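Local coordinates for possible flavin reductase (Haemophilus somnus 129PT, PDB 2R0X), which probably binds FMN and works as an NADPH-dependent flavin reductase of the split-barrel, FMN-binding type, at residues 72-75 against 76-79; 92-96 against 97-101. All blocks are in the same frame, centred on the assembly; numbering follows the deposited sequence. Where two conformers were deposited one is given.

Contact 1: 72-75 against 76-79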
# COMPACT_ATOMS: atom_id res chain seq x y z
N THR A 72 6.26 -9.53 6.34
CA THR A 72 7.00 -8.39 5.78
C THR A 72 8.50 -8.69 5.85
O THR A 72 8.97 -9.19 6.88
CB THR A 72 6.65 -7.13 6.57
OG1 THR A 72 5.23 -6.94 6.58
CG2 THR A 72 7.36 -5.87 5.96
N LEU A 73 9.21 -8.47 4.76
CA LEU A 73 10.57 -8.97 4.61
C LEU A 73 11.63 -7.99 5.09
O LEU A 73 11.51 -6.77 4.93
CB LEU A 73 10.84 -9.33 3.15
CG LEU A 73 9.95 -10.41 2.53
CD1 LEU A 73 10.44 -10.76 1.17
CD2 LEU A 73 9.81 -11.65 3.41
N THR A 74 12.69 -8.57 5.64
CA THR A 74 13.90 -7.82 5.97
C THR A 74 14.73 -7.62 4.70
O THR A 74 14.57 -8.29 3.68
CB THR A 74 14.80 -8.51 7.00
OG1 THR A 74 15.43 -9.60 6.35
CG2 THR A 74 14.03 -8.98 8.26
N ALA A 75 15.71 -6.73 4.81
CA ALA A 75 16.65 -6.41 3.72
C ALA A 75 17.43 -7.62 3.30
O ALA A 75 17.96 -7.61 2.18
CB ALA A 75 17.58 -5.26 4.13
N GLU A 76 17.54 -8.63 4.17
CA GLU A 76 18.28 -9.84 3.89
C GLU A 76 17.49 -10.88 3.14
O GLU A 76 18.05 -11.93 2.77
CB GLU A 76 18.79 -10.45 5.20
CG GLU A 76 19.85 -9.61 5.91
CD GLU A 76 19.32 -8.34 6.55
OE1 GLU A 76 18.27 -8.34 7.21
OE2 GLU A 76 19.96 -7.28 6.38
N GLN A 77 16.21 -10.65 2.87
CA GLN A 77 15.33 -11.67 2.30
C GLN A 77 14.93 -11.44 0.85
O GLN A 77 13.88 -11.88 0.39
CB GLN A 77 14.09 -11.82 3.21
CG GLN A 77 14.45 -12.44 4.53
CD GLN A 77 13.32 -12.48 5.53
OE1 GLN A 77 12.61 -11.50 5.77
NE2 GLN A 77 13.16 -13.63 6.23
N SER A 78 15.77 -10.76 0.07
CA SER A 78 15.44 -10.53 -1.32
C SER A 78 15.41 -11.79 -2.19
O SER A 78 14.61 -11.85 -3.12
CB SER A 78 16.36 -9.48 -1.94
OG SER A 78 17.70 -9.89 -2.02
N SER A 79 16.26 -12.79 -1.93
CA SER A 79 16.15 -14.05 -2.69
C SER A 79 14.80 -14.68 -2.42
O SER A 79 14.13 -15.12 -3.34
CB SER A 79 17.32 -15.01 -2.40
OG SER A 79 17.15 -16.27 -3.03
O HOH W 1 18.55 -9.60 0.50

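Contact 2: 92-96 against 97-101. With SO4 (sulfate ion), chain H.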
# COMPACT_ATOMS: atom_id res chain seq x y z
N GLU A 92 9.11 -26.40 -3.14
CA GLU A 92 10.41 -25.78 -3.37
C GLU A 92 10.46 -24.41 -2.71
O GLU A 92 11.40 -24.09 -2.01
CB GLU A 92 10.77 -25.70 -4.85
CG GLU A 92 12.05 -24.83 -5.12
CD GLU A 92 13.35 -25.25 -4.37
OE1 GLU A 92 13.49 -26.47 -4.17
OE2 GLU A 92 14.22 -24.36 -4.00
N ARG A 93 9.42 -23.59 -2.91
CA ARG A 93 9.42 -22.25 -2.32
C ARG A 93 9.65 -22.33 -0.80
O ARG A 93 10.51 -21.68 -0.24
CB ARG A 93 8.14 -21.50 -2.61
CG ARG A 93 7.93 -21.05 -4.03
CD ARG A 93 6.58 -20.34 -4.16
NE ARG A 93 6.43 -19.62 -5.40
CZ ARG A 93 5.30 -19.01 -5.74
NH1 ARG A 93 4.24 -19.11 -4.98
NH2 ARG A 93 5.23 -18.34 -6.85
N PHE A 94 8.81 -23.10 -0.12
CA PHE A 94 8.81 -23.10 1.35
C PHE A 94 10.12 -23.68 1.89
O PHE A 94 10.57 -23.30 2.99
CB PHE A 94 7.57 -23.79 1.95
CG PHE A 94 6.35 -22.88 1.94
CD1 PHE A 94 5.56 -22.73 0.81
CD2 PHE A 94 6.10 -22.08 3.01
CE1 PHE A 94 4.52 -21.84 0.79
CE2 PHE A 94 5.08 -21.19 3.00
CZ PHE A 94 4.26 -21.11 1.90
N SER A 95 10.75 -24.59 1.13
CA SER A 95 12.02 -25.18 1.57
C SER A 95 13.15 -24.17 1.82
O SER A 95 14.13 -24.50 2.46
CB SER A 95 12.48 -26.26 0.59
OG SER A 95 13.13 -25.67 -0.52
N ASN A 96 12.99 -22.95 1.32
CA ASN A 96 14.03 -21.94 1.36
C ASN A 96 14.03 -21.05 2.60
O ASN A 96 14.77 -20.07 2.66
CB ASN A 96 13.94 -21.07 0.10
CG ASN A 96 14.51 -21.75 -1.07
OD1 ASN A 96 15.72 -21.78 -1.22
ND2 ASN A 96 13.65 -22.31 -1.92
N ALA A 97 13.17 -21.35 3.56
CA ALA A 97 13.13 -20.60 4.84
C ALA A 97 12.56 -21.48 5.92
O ALA A 97 12.27 -22.66 5.66
CB ALA A 97 12.26 -19.32 4.68
N SER A 98 12.42 -20.94 7.13
CA SER A 98 11.83 -21.69 8.25
C SER A 98 10.52 -21.06 8.59
O SER A 98 10.38 -19.83 8.57
CB SER A 98 12.78 -21.66 9.44
OG SER A 98 12.27 -22.40 10.53
N TRP A 99 9.52 -21.88 8.92
CA TRP A 99 8.16 -21.44 9.10
C TRP A 99 7.57 -22.04 10.38
O TRP A 99 7.82 -23.19 10.73
CB TRP A 99 7.28 -21.86 7.92
CG TRP A 99 7.86 -21.46 6.61
CD1 TRP A 99 8.81 -22.14 5.89
CD2 TRP A 99 7.57 -20.27 5.86
NE1 TRP A 99 9.14 -21.48 4.75
CE2 TRP A 99 8.40 -20.31 4.71
CE3 TRP A 99 6.69 -19.20 6.03
CZ2 TRP A 99 8.36 -19.33 3.75
CZ3 TRP A 99 6.65 -18.23 5.06
CH2 TRP A 99 7.47 -18.28 3.95
N THR A 100 6.67 -21.27 10.99
CA THR A 100 5.86 -21.78 12.11
C THR A 100 4.42 -21.29 11.93
O THR A 100 4.00 -21.04 10.80
CB THR A 100 6.45 -21.38 13.47
OG1 THR A 100 5.74 -22.07 14.50
CG2 THR A 100 6.36 -19.89 13.72
N THR A 101 3.65 -21.23 13.01
CA THR A 101 2.30 -20.69 12.94
C THR A 101 2.06 -19.83 14.14
O THR A 101 2.75 -19.93 15.15
CB THR A 101 1.19 -21.80 12.83
OG1 THR A 101 1.12 -22.58 14.01
CG2 THR A 101 1.32 -22.69 11.61
S SO4 H . 1.47 -18.15 -7.33
O1 SO4 H . 1.21 -19.45 -6.73
O2 SO4 H . 0.27 -17.48 -7.64
O3 SO4 H . 2.30 -18.48 -8.46
O4 SO4 H . 2.31 -17.36 -6.41

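Contact 1: 72-75 against 76-79
T74 and Q77 face each other across a type I beta turn that runs from T74 to Q77. The turn joins the barrel strand 67-72 to helix 78-84, with Q77 at the N-cap position. The Q77 amide reaches back to the start of the turn. Its OE1 accepts the T74 backbone N at 2.9 Å, and the bond is nearly straight at the hydrogen, 167°. The donor is tilted only slightly from the amide carbonyl plane. In return Q77 N donates to T74 O at 3.0 Å, the bond that closes the turn. T74 OG1 accepts E76 N at 3.2 Å, which makes an ST turn inside the beta turn. The T74 chi1 of 73° sets OG1 between its own backbone N and carbonyl carbon, facing E76 N. T74 OG1 lies 3.4 Å from Q77 OE1, a weak bond at most, and 3.2 Å from E76 OE1; its one proton is not settled between acceptors. L73 adds an apolar flank: its CD2 lies 3.7 Å from Q77 OE1, and its CD1 packs by the Q77 backbone O. Further out, L109 of strand 108-109 touches both L73 and Q77. L113 and K145 pack on T74, and T72 OG1 is hydrogen-bonded to H20 ND1. On the helix side a water links the two segments: it donates to A75 O at 2.7 Å and accepts S78 N at 3.0 Å.

Contact 2: 92-96 against 97-101
F94 and W99 form an edge-to-face aromatic pair round a type I beta turn, F94 to A97, and the two residues after it, where helix 90-94 gives way to the short strand 99-100. The F94 edge is directed at the six-membered ring of W99, with planes inclined at 52° and centroids 4.6 Å apart. F94 CD2 sits over one indole face, 3.4 Å from W99 CE2. W99 NE1 donates to F94 O at 2.9 Å, in the carbonyl plane and on a lone pair. One residue thus offers W99 both a ring edge and a carbonyl, which should limit rotation of the indole. W99 CG lies anti to its own carbonyl carbon (chi1 -52°), which brings the ring back to F94. A97 N adds a weak bond to the same F94 O. F84 makes a second edge-to-face pair with F94, and L109 packs on W99. R93, on the helix just before the turn, runs out extended to a sulfate, probably from the crystallisation liquor, which R57 and A58 also bind. Sulfate O4 takes bonds from R93 NH1 and NH2 at the guanidinium edge. At the helix end, S95 OG donates to E92 O at 2.8 Å, while N96 ND2 reaches E92 OE2 at 3.0 Å.

Both contacts are local turns beside a helix, contact 1 at its start and contact 2 at its close, and they run in series along the chain. Contact 1 leads from a strand of the main sheet into helix 78-84. Contact 2 leads out of helix 90-94 into the small two-stranded sheet of 99-100 and 108-109. Contact 1 is partly buried, whereas contact 2 lies at the surface. Their chemistry does not simply follow burial. Contact 1 depends on amide, hydroxyl and water bonds, contact 2 on an aromatic pair and an indole N-H bond to a backbone carbonyl. They do not touch, with nearest atoms about 6 Å apart and centres 14 Å apart. L109 is a neighbour of both contacts and also touches A97.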